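Local coordinates for protein NADP-dependent 2-hydroxyacid dehydrogenase (Rhizobium etli, PDB 4XCV) that binds NADPH and probably catalyses the NADPH-dependent reduction of 2-oxoacids to 2-hydroxyacids, as D-isomer-specific 2-hydroxyacid dehydrogenases do, at residues P228-Q239 / T252-E262; V4-I12 / F27-L35. All coordinates share one frame; numbering follows the deposited sequence.

Interaction 1 of 2, residues P228-Q239 / T252-E262. With NDP (NADPH dihydro-nicotinamide-adenine-dinucleotide phosphate), chain B.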
loop_
_atom_site.group_PDB
_atom_site.type_symbol
_atom_site.label_atom_id
_atom_site.label_comp_id
_atom_site.label_asym_id
_atom_site.label_seq_id
_atom_site.Cartn_x
_atom_site.Cartn_y
_atom_site.Cartn_z
ATOM N N PRO A 228 -17.423 -7.144 4.830
ATOM C CA PRO A 228 -16.219 -6.809 5.563
ATOM C C PRO A 228 -15.083 -7.796 5.391
ATOM O O PRO A 228 -15.258 -8.912 4.913
ATOM C CB PRO A 228 -16.708 -6.774 7.015
ATOM C CG PRO A 228 -17.811 -7.769 7.040
ATOM C CD PRO A 228 -18.472 -7.678 5.700
ATOM N N VAL A 229 -13.880 -7.343 5.727
ATOM C CA VAL A 229 -12.644 -8.104 5.519
ATOM C C VAL A 229 -11.921 -8.357 6.822
ATOM O O VAL A 229 -11.899 -7.493 7.690
ATOM C CB VAL A 229 -11.737 -7.296 4.563
ATOM C CG1 VAL A 229 -10.372 -7.907 4.390
ATOM C CG2 VAL A 229 -12.415 -7.184 3.214
ATOM N N PHE A 230 -11.331 -9.551 6.933
ATOM C CA PHE A 230 -10.554 -9.948 8.094
ATOM C C PHE A 230 -9.078 -10.052 7.758
ATOM O O PHE A 230 -8.704 -10.823 6.879
ATOM C CB PHE A 230 -11.052 -11.298 8.630
ATOM C CG PHE A 230 -10.236 -11.841 9.773
ATOM C CD1 PHE A 230 -10.055 -11.087 10.931
ATOM C CD2 PHE A 230 -9.619 -13.037 9.654
ATOM C CE1 PHE A 230 -9.272 -11.605 11.965
ATOM C CE2 PHE A 230 -8.846 -13.538 10.676
ATOM C CZ PHE A 230 -8.697 -12.835 11.816
ATOM N N ILE A 231 -8.239 -9.314 8.498
ATOM C CA ILE A 231 -6.810 -9.332 8.327
ATOM C C ILE A 231 -6.177 -9.733 9.656
ATOM O O ILE A 231 -6.547 -9.157 10.690
ATOM C CB ILE A 231 -6.294 -7.974 7.843
ATOM C CG1 ILE A 231 -6.945 -7.631 6.487
ATOM C CG2 ILE A 231 -4.771 -7.948 7.792
ATOM C CD1 ILE A 231 -6.466 -6.315 5.893
ATOM N N ASN A 232 -5.260 -10.706 9.674
ATOM C CA ASN A 232 -4.538 -11.077 10.910
ATOM C C ASN A 232 -3.077 -11.271 10.627
ATOM O O ASN A 232 -2.697 -12.043 9.752
ATOM C CB ASN A 232 -5.112 -12.371 11.498
ATOM C CG ASN A 232 -4.564 -12.668 12.883
ATOM O OD1 ASN A 232 -4.027 -11.785 13.561
ATOM N ND2 ASN A 232 -4.731 -13.907 13.319
ATOM N N ALA A 233 -2.260 -10.529 11.379
ATOM C CA ALA A 233 -0.802 -10.764 11.413
ATOM C C ALA A 233 -0.286 -10.824 12.826
ATOM O O ALA A 233 0.897 -10.614 13.052
ATOM C CB ALA A 233 -0.060 -9.687 10.611
ATOM N N GLY A 234 -1.150 -11.147 13.789
ATOM C CA GLY A 234 -0.729 -11.309 15.175
ATOM C C GLY A 234 -0.264 -12.720 15.405
ATOM O O GLY A 234 0.910 -13.033 15.154
ATOM N N ARG A 235 -1.189 -13.571 15.882
ATOM C CA ARG A 235 -0.906 -14.975 16.083
ATOM C C ARG A 235 -2.020 -15.815 15.485
ATOM O O ARG A 235 -3.202 -15.499 15.596
ATOM C CB ARG A 235 -0.754 -15.264 17.587
ATOM C CG ARG A 235 0.465 -14.602 18.241
ATOM C CD ARG A 235 1.787 -15.252 17.887
ATOM N NE ARG A 235 1.784 -16.637 18.325
ATOM C CZ ARG A 235 2.131 -17.065 19.533
ATOM N NH1 ARG A 235 2.590 -16.238 20.470
ATOM N NH2 ARG A 235 2.038 -18.367 19.791
ATOM N N GLY A 236 -1.620 -16.925 14.865
ATOM C CA GLY A 236 -2.542 -17.786 14.189
ATOM C C GLY A 236 -3.553 -18.467 15.120
ATOM O O GLY A 236 -4.715 -18.666 14.758
ATOM N N LYS A 237 -3.132 -18.802 16.332
ATOM C CA LYS A 237 -4.040 -19.468 17.276
ATOM C C LYS A 237 -5.118 -18.512 17.810
ATOM O O LYS A 237 -6.041 -18.992 18.464
ATOM C CB LYS A 237 -3.308 -20.179 18.388
ATOM C CG LYS A 237 -2.577 -21.405 17.893
ATOM C CD LYS A 237 -1.714 -22.044 18.967
ATOM C CE LYS A 237 -0.989 -23.281 18.413
ATOM N NZ LYS A 237 0.057 -22.891 17.406
ATOM N N SER A 238 -5.061 -17.227 17.464
ATOM C CA SER A 238 -6.141 -16.315 17.773
ATOM C C SER A 238 -7.354 -16.515 16.865
ATOM O O SER A 238 -8.417 -15.981 17.177
ATOM C CB SER A 238 -5.697 -14.862 17.720
ATOM O OG SER A 238 -4.788 -14.619 18.788
ATOM N N GLN A 239 -7.195 -17.178 15.729
ATOM C CA GLN A 239 -8.307 -17.343 14.773
ATOM C C GLN A 239 -8.777 -18.785 14.698
ATOM O O GLN A 239 -8.053 -19.736 14.992
ATOM C CB GLN A 239 -7.940 -16.832 13.381
ATOM C CG GLN A 239 -6.984 -17.728 12.652
ATOM C CD GLN A 239 -6.065 -17.036 11.653
ATOM O OE1 GLN A 239 -5.921 -15.811 11.684
ATOM N NE2 GLN A 239 -5.390 -17.814 10.824
ATOM N N THR A 252 -20.345 -13.707 4.642
ATOM C CA THR A 252 -20.158 -12.899 5.864
ATOM C C THR A 252 -18.872 -12.059 5.770
ATOM O O THR A 252 -18.858 -10.877 6.139
ATOM C CB THR A 252 -20.175 -13.789 7.103
ATOM O OG1 THR A 252 -21.445 -14.469 7.180
ATOM C CG2 THR A 252 -19.958 -12.991 8.403
ATOM N N LEU A 253 -17.800 -12.674 5.261
ATOM C CA LEU A 253 -16.575 -11.947 4.964
ATOM C C LEU A 253 -16.452 -11.837 3.470
ATOM O O LEU A 253 -16.700 -12.814 2.731
ATOM C CB LEU A 253 -15.345 -12.664 5.503
ATOM C CG LEU A 253 -15.187 -12.682 7.023
ATOM C CD1 LEU A 253 -13.991 -13.541 7.404
ATOM C CD2 LEU A 253 -15.020 -11.291 7.595
ATOM N N GLY A 254 -16.095 -10.634 3.025
ATOM C CA GLY A 254 -15.789 -10.409 1.618
ATOM C C GLY A 254 -14.413 -10.916 1.217
ATOM O O GLY A 254 -14.197 -11.204 0.034
ATOM N N GLY A 255 -13.532 -11.136 2.180
ATOM C CA GLY A 255 -12.202 -11.622 1.914
ATOM C C GLY A 255 -11.390 -11.564 3.193
ATOM O O GLY A 255 -11.888 -11.256 4.290
ATOM N N ALA A 256 -10.119 -11.894 3.032
ATOM C CA ALA A 256 -9.198 -11.937 4.175
ATOM C C ALA A 256 -7.782 -11.789 3.703
ATOM O O ALA A 256 -7.448 -12.065 2.561
ATOM C CB ALA A 256 -9.360 -13.234 4.965
ATOM N N SER A 257 -6.912 -11.368 4.620
ATOM C CA SER A 257 -5.472 -11.452 4.431
ATOM C C SER A 257 -4.882 -12.025 5.686
ATOM O O SER A 257 -5.122 -11.519 6.788
ATOM C CB SER A 257 -4.838 -10.081 4.189
ATOM O OG SER A 257 -5.301 -9.538 2.965
ATOM N N LEU A 258 -4.072 -13.078 5.531
ATOM C CA LEU A 258 -3.533 -13.797 6.666
ATOM C C LEU A 258 -2.059 -14.034 6.531
ATOM O O LEU A 258 -1.622 -14.567 5.514
ATOM C CB LEU A 258 -4.243 -15.154 6.792
ATOM C CG LEU A 258 -5.767 -15.117 6.922
ATOM C CD1 LEU A 258 -6.391 -16.489 6.744
ATOM C CD2 LEU A 258 -6.248 -14.527 8.236
ATOM N N ASP A 259 -1.292 -13.647 7.548
ATOM C CA ASP A 259 0.125 -13.973 7.614
ATOM C C ASP A 259 0.429 -15.062 8.620
ATOM O O ASP A 259 1.569 -15.569 8.666
ATOM C CB ASP A 259 0.935 -12.743 8.060
ATOM C CG ASP A 259 2.419 -12.935 7.934
ATOM O OD1 ASP A 259 2.939 -13.206 6.823
ATOM O OD2 ASP A 259 3.141 -12.760 8.945
ATOM N N VAL A 260 -0.554 -15.406 9.446
ATOM C CA VAL A 260 -0.374 -16.353 10.550
ATOM C C VAL A 260 -1.494 -17.354 10.562
ATOM O O VAL A 260 -2.581 -17.030 10.145
ATOM C CB VAL A 260 -0.256 -15.599 11.906
ATOM C CG1 VAL A 260 0.984 -14.739 11.924
ATOM C CG2 VAL A 260 -1.496 -14.743 12.162
ATOM N N PHE A 261 -1.198 -18.558 11.087
ATOM C CA PHE A 261 -2.125 -19.685 10.983
ATOM C C PHE A 261 -2.093 -20.511 12.236
ATOM O O PHE A 261 -1.099 -20.540 12.938
ATOM C CB PHE A 261 -1.789 -20.528 9.720
ATOM C CG PHE A 261 -1.789 -19.695 8.489
ATOM C CD1 PHE A 261 -0.650 -19.028 8.100
ATOM C CD2 PHE A 261 -2.975 -19.417 7.812
ATOM C CE1 PHE A 261 -0.681 -18.127 7.041
ATOM C CE2 PHE A 261 -3.001 -18.537 6.763
ATOM C CZ PHE A 261 -1.873 -17.897 6.374
ATOM N N GLU A 262 -3.181 -21.237 12.500
ATOM C CA GLU A 262 -3.276 -22.056 13.698
ATOM C C GLU A 262 -2.165 -23.093 13.762
ATOM O O GLU A 262 -1.660 -23.386 14.835
ATOM C CB GLU A 262 -4.640 -22.770 13.733
ATOM C CG GLU A 262 -5.863 -21.846 13.833
ATOM C CD GLU A 262 -7.126 -22.645 14.017
ATOM O OE1 GLU A 262 -7.273 -23.307 15.075
ATOM O OE2 GLU A 262 -7.939 -22.665 13.063
HETATM P PA NDP B . 2.254 -4.955 22.270
HETATM O O1A NDP B . 3.053 -3.698 22.115
HETATM O O2A NDP B . 2.394 -5.805 23.516
HETATM O O5B NDP B . 0.719 -4.549 22.077
HETATM C C5B NDP B . -0.296 -5.528 22.319
HETATM C C4B NDP B . -1.628 -4.840 22.138
HETATM O O4B NDP B . -2.647 -5.830 22.246
HETATM C C3B NDP B . -1.880 -3.792 23.196
HETATM O O3B NDP B . -2.584 -2.669 22.627
HETATM C C2B NDP B . -2.760 -4.554 24.150
HETATM O O2B NDP B . -3.664 -3.738 24.943
HETATM C C1B NDP B . -3.586 -5.399 23.183
HETATM N N9A NDP B . -4.230 -6.548 23.823
HETATM C C8A NDP B . -3.582 -7.555 24.442
HETATM N N7A NDP B . -4.504 -8.392 25.011
HETATM C C5A NDP B . -5.730 -7.844 24.757
HETATM C C6A NDP B . -7.031 -8.182 25.128
HETATM N N6A NDP B . -7.291 -9.293 25.819
HETATM N N1A NDP B . -8.027 -7.385 24.724
HETATM C C2A NDP B . -7.777 -6.276 23.994
HETATM N N3A NDP B . -6.552 -5.878 23.610
HETATM C C4A NDP B . -5.559 -6.700 24.012
HETATM O O3 NDP B . 2.520 -5.936 21.024
HETATM P PN NDP B . 3.044 -5.589 19.544
HETATM O O1N NDP B . 2.154 -4.520 19.004
HETATM O O2N NDP B . 4.470 -5.305 19.545
HETATM O O5D NDP B . 2.837 -6.978 18.826
HETATM C C5D NDP B . 1.545 -7.602 18.796
HETATM C C4D NDP B . 1.769 -9.072 18.418
HETATM O O4D NDP B . 2.154 -9.174 17.054
HETATM C C3D NDP B . 2.881 -9.770 19.151
HETATM O O3D NDP B . 2.444 -10.253 20.434
HETATM C C2D NDP B . 3.287 -10.895 18.212
HETATM O O2D NDP B . 2.585 -12.106 18.581
HETATM C C1D NDP B . 2.764 -10.459 16.874
HETATM N N1N NDP B . 3.766 -10.294 15.817
HETATM C C2N NDP B . 3.607 -10.914 14.605
HETATM C C3N NDP B . 4.566 -10.860 13.651
HETATM C C7N NDP B . 4.408 -11.466 12.354
HETATM O O7N NDP B . 5.458 -11.677 11.701
HETATM N N7N NDP B . 3.237 -11.772 11.825
HETATM C C4N NDP B . 5.785 -10.054 13.874
HETATM C C5N NDP B . 5.823 -9.415 15.177
HETATM C C6N NDP B . 4.904 -9.540 16.109
HETATM P P2B NDP B . -3.061 -2.603 25.932
HETATM O O1X NDP B . -4.223 -2.161 26.759
HETATM O O2X NDP B . -1.970 -3.294 26.733
HETATM O O3X NDP B . -2.466 -1.561 25.076
HETATM O O HOH W 1 0.582 -20.909 15.062
#
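Phe230 and Asn232 trade backbone hydrogen bonds with Gly255, Ser257 and Asp259, joining two neighbouring parallel strands of the Rossmann-type NADPH-binding domain. Strands 229-232 and 255-258 run 5° from parallel and are linked through helix 241-250 as a right-handed beta-alpha-beta crossover. Asn232 N gives to Ser257 O, and Asp259 N meets Asn232 O at 3.1 Å in an almost straight bond; at the other end of the pairing, Gly254 N closes on Pro228 O.

Apolar contacts fill the face that carries Phe230 and Leu258. A first torsion of 176° swings the Phe230 ring past its own carbonyl carbon toward Leu258, whose CD2 comes to 3.7 Å from Phe230 CE2, while Leu253 CD1 rests against Phe230 CB. Helix 241-250 covers this side through Ile244. Beyond the strands, Val260 points at the other segment and wedges its branched CB beside Gly236, where a side chain on the glycine would strike Phe261 O.

Side-chain amides organise the turn that follows. Asn232 OD1 accepts from Gly234 N, an Asx turn, and its ND2 gives one proton to Gln239 OE1 at 2.8 Å, within its own amide plane, and the other to Arg235 O. Both ends of the amide are thus held and its rotation is fixed. Gln239 in turn sends NE2 to Val260 O at 3.0 Å, a bent bond. At the solvent side Lys237 NZ bonds Glu262 O.

The coenzyme lies at the C-terminal ends of the strands, where Rossmann folds bind dinucleotides. Asp259 OD1 is engaged by Thr281, which helps set the carboxylate, and the NADPH carboxamide nitrogen N7N donates to Ala233 O at 2.9 Å and to Asp259 OD2 at 3.0 Å.

Interaction 2 of 2, residues V4-I12 / F27-L35; sequences VRPPVLVDI and FADRGSINL
Arg30 lies alongside Arg5, the two chains pointing the same way. From the Arg30 backbone, CB sits 3.4 Å from Arg5 O; chi1 of 63° sets CG between the backbone N and the carbonyl carbon, turning the chain toward segment 4-12. CG and CD then pass Pro6 O, and CD also touches Val8 CG2. At the tip the flat guanidinium offers a face to Arg5 CB, which stands 3.6 Å above the plane over its centre. In that plane Arg30 NE and NH2 grip Asp29 side-on, Arg30 NH2 to Asp29 OD2 at 2.9 Å, while NH1 shares a water with Pro6 O. Both arginines also form salt bridges to Glu305, which probably offsets the proximity of their charges. Were Arg30 an alanine, Asp29 would probably lose its two-nitrogen partner and the methylene groups of Arg5 the flat group they lie against.

Further along, apolar residues take over. Val8 CG2 lies over a face of the Phe27 ring, a CH-pi contact 3.9 Å from the centroid, and helix 292-305 covers both residues. Pro7 CG packs on Ile33 CG1 at 3.8 Å; the proline, lacking an N-H, suits the place before the paired strand begins. Gly31 has a positive phi (82°), readily adopted by a residue without a side chain, as the chain turns into its strand.

Four backbone bonds tie the two segments: Val8 N to Gly31 O, Ile33 N to Val8 O, Val10 N to Ile33 O and Leu35 N to Val10 O, the last at 2.9 Å and nearly straight. Strands 8-12 and 32-34, 25° from parallel and linked by helix 16-23, make the first beta-alpha-beta unit of an N-terminal parallel sheet, with 32-34 at its edge.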
loop_
_atom_site.group_PDB
_atom_site.type_symbol
_atom_site.label_atom_id
_atom_site.label_comp_id
_atom_site.label_asym_id
_atom_site.label_seq_id
_atom_site.Cartn_x
_atom_site.Cartn_y
_atom_site.Cartn_z
ATOM N N VAL A 4 35.487 -10.031 34.481
ATOM C CA VAL A 4 34.968 -10.819 33.323
ATOM C C VAL A 4 33.493 -11.113 33.509
ATOM O O VAL A 4 33.095 -11.783 34.464
ATOM C CB VAL A 4 35.689 -12.187 33.143
ATOM C CG1 VAL A 4 35.273 -12.830 31.835
ATOM C CG2 VAL A 4 37.197 -12.008 33.199
ATOM N N ARG A 5 32.670 -10.684 32.568
ATOM C CA ARG A 5 31.238 -11.002 32.650
ATOM C C ARG A 5 30.996 -12.422 32.143
ATOM O O ARG A 5 31.630 -12.840 31.172
ATOM C CB ARG A 5 30.445 -10.043 31.764
ATOM C CG ARG A 5 30.623 -8.576 32.108
ATOM C CD ARG A 5 30.294 -8.325 33.555
ATOM N NE ARG A 5 28.906 -8.640 33.856
ATOM C CZ ARG A 5 28.025 -7.797 34.401
ATOM N NH1 ARG A 5 28.353 -6.543 34.726
ATOM N NH2 ARG A 5 26.779 -8.220 34.614
ATOM N N PRO A 6 30.057 -13.131 32.758
ATOM C CA PRO A 6 29.834 -14.498 32.253
ATOM C C PRO A 6 29.120 -14.523 30.902
ATOM O O PRO A 6 28.397 -13.570 30.562
ATOM C CB PRO A 6 28.958 -15.133 33.322
ATOM C CG PRO A 6 28.380 -14.013 34.066
ATOM C CD PRO A 6 29.308 -12.856 33.986
ATOM N N PRO A 7 29.301 -15.599 30.126
ATOM C CA PRO A 7 28.651 -15.662 28.840
ATOM C C PRO A 7 27.119 -15.755 28.989
ATOM O O PRO A 7 26.596 -16.160 30.019
ATOM C CB PRO A 7 29.206 -16.950 28.224
ATOM C CG PRO A 7 29.664 -17.746 29.369
ATOM C CD PRO A 7 30.177 -16.739 30.364
ATOM N N VAL A 8 26.427 -15.329 27.928
ATOM C CA VAL A 8 24.960 -15.369 27.841
ATOM C C VAL A 8 24.491 -16.753 27.407
ATOM O O VAL A 8 25.025 -17.312 26.474
ATOM C CB VAL A 8 24.488 -14.336 26.819
ATOM C CG1 VAL A 8 22.982 -14.409 26.568
ATOM C CG2 VAL A 8 24.918 -12.934 27.216
ATOM N N LEU A 9 23.521 -17.302 28.120
ATOM C CA LEU A 9 22.947 -18.603 27.744
ATOM C C LEU A 9 21.991 -18.400 26.572
ATOM O O LEU A 9 21.133 -17.532 26.631
ATOM C CB LEU A 9 22.224 -19.175 28.932
ATOM C CG LEU A 9 21.579 -20.545 28.872
ATOM C CD1 LEU A 9 21.332 -21.015 30.287
ATOM C CD2 LEU A 9 20.264 -20.524 28.112
ATOM N N VAL A 10 22.142 -19.229 25.544
ATOM C CA VAL A 10 21.307 -19.125 24.343
ATOM C C VAL A 10 20.707 -20.495 24.055
ATOM O O VAL A 10 21.435 -21.465 23.805
ATOM C CB VAL A 10 22.131 -18.643 23.128
ATOM C CG1 VAL A 10 21.292 -18.580 21.854
ATOM C CG2 VAL A 10 22.801 -17.309 23.436
ATOM N N ASP A 11 19.375 -20.562 24.116
ATOM C CA ASP A 11 18.643 -21.798 23.798
ATOM C C ASP A 11 17.478 -21.426 22.913
ATOM O O ASP A 11 16.361 -21.154 23.411
ATOM C CB ASP A 11 18.131 -22.490 25.049
ATOM C CG ASP A 11 17.380 -23.789 24.754
ATOM O OD1 ASP A 11 17.269 -24.268 23.595
ATOM O OD2 ASP A 11 16.862 -24.365 25.722
ATOM N N ILE A 12 17.749 -21.357 21.623
ATOM C CA ILE A 12 16.754 -20.917 20.654
ATOM C C ILE A 12 16.658 -21.947 19.521
ATOM O O ILE A 12 17.635 -22.282 18.871
ATOM C CB ILE A 12 17.053 -19.486 20.154
ATOM C CG1 ILE A 12 18.428 -19.366 19.502
ATOM C CG2 ILE A 12 16.978 -18.510 21.327
ATOM C CD1 ILE A 12 18.753 -17.921 19.105
ATOM N N PHE A 27 27.753 -10.723 21.506
ATOM C CA PHE A 27 28.168 -10.719 22.901
ATOM C C PHE A 27 29.681 -10.682 23.045
ATOM O O PHE A 27 30.265 -11.483 23.813
ATOM C CB PHE A 27 27.590 -11.952 23.626
ATOM C CG PHE A 27 26.085 -12.070 23.517
ATOM C CD1 PHE A 27 25.240 -11.079 23.992
ATOM C CD2 PHE A 27 25.500 -13.203 22.937
ATOM C CE1 PHE A 27 23.863 -11.180 23.851
ATOM C CE2 PHE A 27 24.145 -13.308 22.820
ATOM C CZ PHE A 27 23.323 -12.307 23.267
ATOM N N ALA A 28 30.361 -9.804 22.287
ATOM C CA ALA A 28 31.814 -9.989 22.125
ATOM C C ALA A 28 32.631 -9.788 23.386
ATOM O O ALA A 28 33.791 -10.229 23.450
ATOM C CB ALA A 28 32.362 -9.098 21.015
ATOM N N ASP A 29 32.071 -9.136 24.388
ATOM C CA ASP A 29 32.767 -8.976 25.665
ATOM C C ASP A 29 32.656 -10.146 26.614
ATOM O O ASP A 29 33.295 -10.132 27.677
ATOM C CB ASP A 29 32.331 -7.683 26.376
ATOM C CG ASP A 29 30.843 -7.665 26.747
ATOM O OD1 ASP A 29 30.068 -8.496 26.203
ATOM O OD2 ASP A 29 30.430 -6.750 27.520
ATOM N N ARG A 30 31.832 -11.133 26.284
ATOM C CA ARG A 30 31.576 -12.210 27.225
ATOM C C ARG A 30 31.355 -13.603 26.630
ATOM O O ARG A 30 31.545 -14.567 27.302
ATOM C CB ARG A 30 30.415 -11.833 28.146
ATOM C CG ARG A 30 29.101 -11.632 27.416
ATOM C CD ARG A 30 28.109 -10.913 28.297
ATOM N NE ARG A 30 28.467 -9.510 28.437
ATOM C CZ ARG A 30 27.990 -8.705 29.371
ATOM N NH1 ARG A 30 27.172 -9.124 30.298
ATOM N NH2 ARG A 30 28.367 -7.449 29.366
ATOM N N GLY A 31 30.936 -13.672 25.386
ATOM C CA GLY A 31 30.610 -14.941 24.749
ATOM C C GLY A 31 29.238 -15.433 25.079
ATOM O O GLY A 31 28.407 -14.761 25.725
ATOM N N SER A 32 28.974 -16.638 24.587
ATOM C CA SER A 32 27.685 -17.283 24.725
ATOM C C SER A 32 27.846 -18.747 24.996
ATOM O O SER A 32 28.882 -19.376 24.701
ATOM C CB SER A 32 26.815 -17.066 23.483
ATOM O OG SER A 32 27.484 -17.460 22.320
ATOM N N ILE A 33 26.774 -19.319 25.532
ATOM C CA ILE A 33 26.624 -20.771 25.765
ATOM C C ILE A 33 25.472 -21.230 24.876
ATOM O O ILE A 33 24.290 -20.971 25.190
ATOM C CB ILE A 33 26.304 -21.120 27.221
ATOM C CG1 ILE A 33 27.376 -20.570 28.134
ATOM C CG2 ILE A 33 26.221 -22.647 27.371
ATOM C CD1 ILE A 33 27.145 -20.802 29.609
ATOM N N ASN A 34 25.789 -21.871 23.760
ATOM C CA ASN A 34 24.767 -22.326 22.843
ATOM C C ASN A 34 24.310 -23.718 23.291
ATOM O O ASN A 34 25.059 -24.688 23.159
ATOM C CB ASN A 34 25.296 -22.344 21.424
ATOM C CG ASN A 34 24.245 -22.743 20.424
ATOM O OD1 ASN A 34 23.121 -23.096 20.779
ATOM N ND2 ASN A 34 24.615 -22.655 19.145
ATOM N N LEU A 35 23.089 -23.826 23.810
ATOM C CA LEU A 35 22.583 -25.115 24.299
ATOM C C LEU A 35 22.374 -26.133 23.177
ATOM O O LEU A 35 22.206 -27.343 23.497
ATOM C CB LEU A 35 21.297 -24.936 25.088
ATOM C CG LEU A 35 21.534 -24.647 26.578
ATOM C CD1 LEU A 35 20.253 -24.651 27.380
ATOM C CD2 LEU A 35 22.439 -25.691 27.211
HETATM O O HOH W 2 32.967 -14.469 29.623
HETATM O O HOH W 3 33.147 -9.159 30.098
HETATM O O HOH W 4 26.605 -11.822 31.510
HETATM O O HOH W 5 20.305 -22.580 20.736
#

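Interactions 1 and 2 are the same kind of contact made in two different sheets: each pairs neighbouring parallel strands joined through one helix. Their centres are 38 Å apart, their nearest atoms about 15 Å, and they lie on opposite sides of the chain's centre without touching. Interaction 1 is buried in the seven-stranded sheet and supplies Ala233, Gly234, Arg235, Asp259 and Val260 to the NADPH pocket; interaction 2 binds the edge of the five-stranded sheet and contributes no residue to that pocket. This two-domain arrangement fits the family, in which a cleft between the domains holds the coenzyme and, probably here too, the substrate.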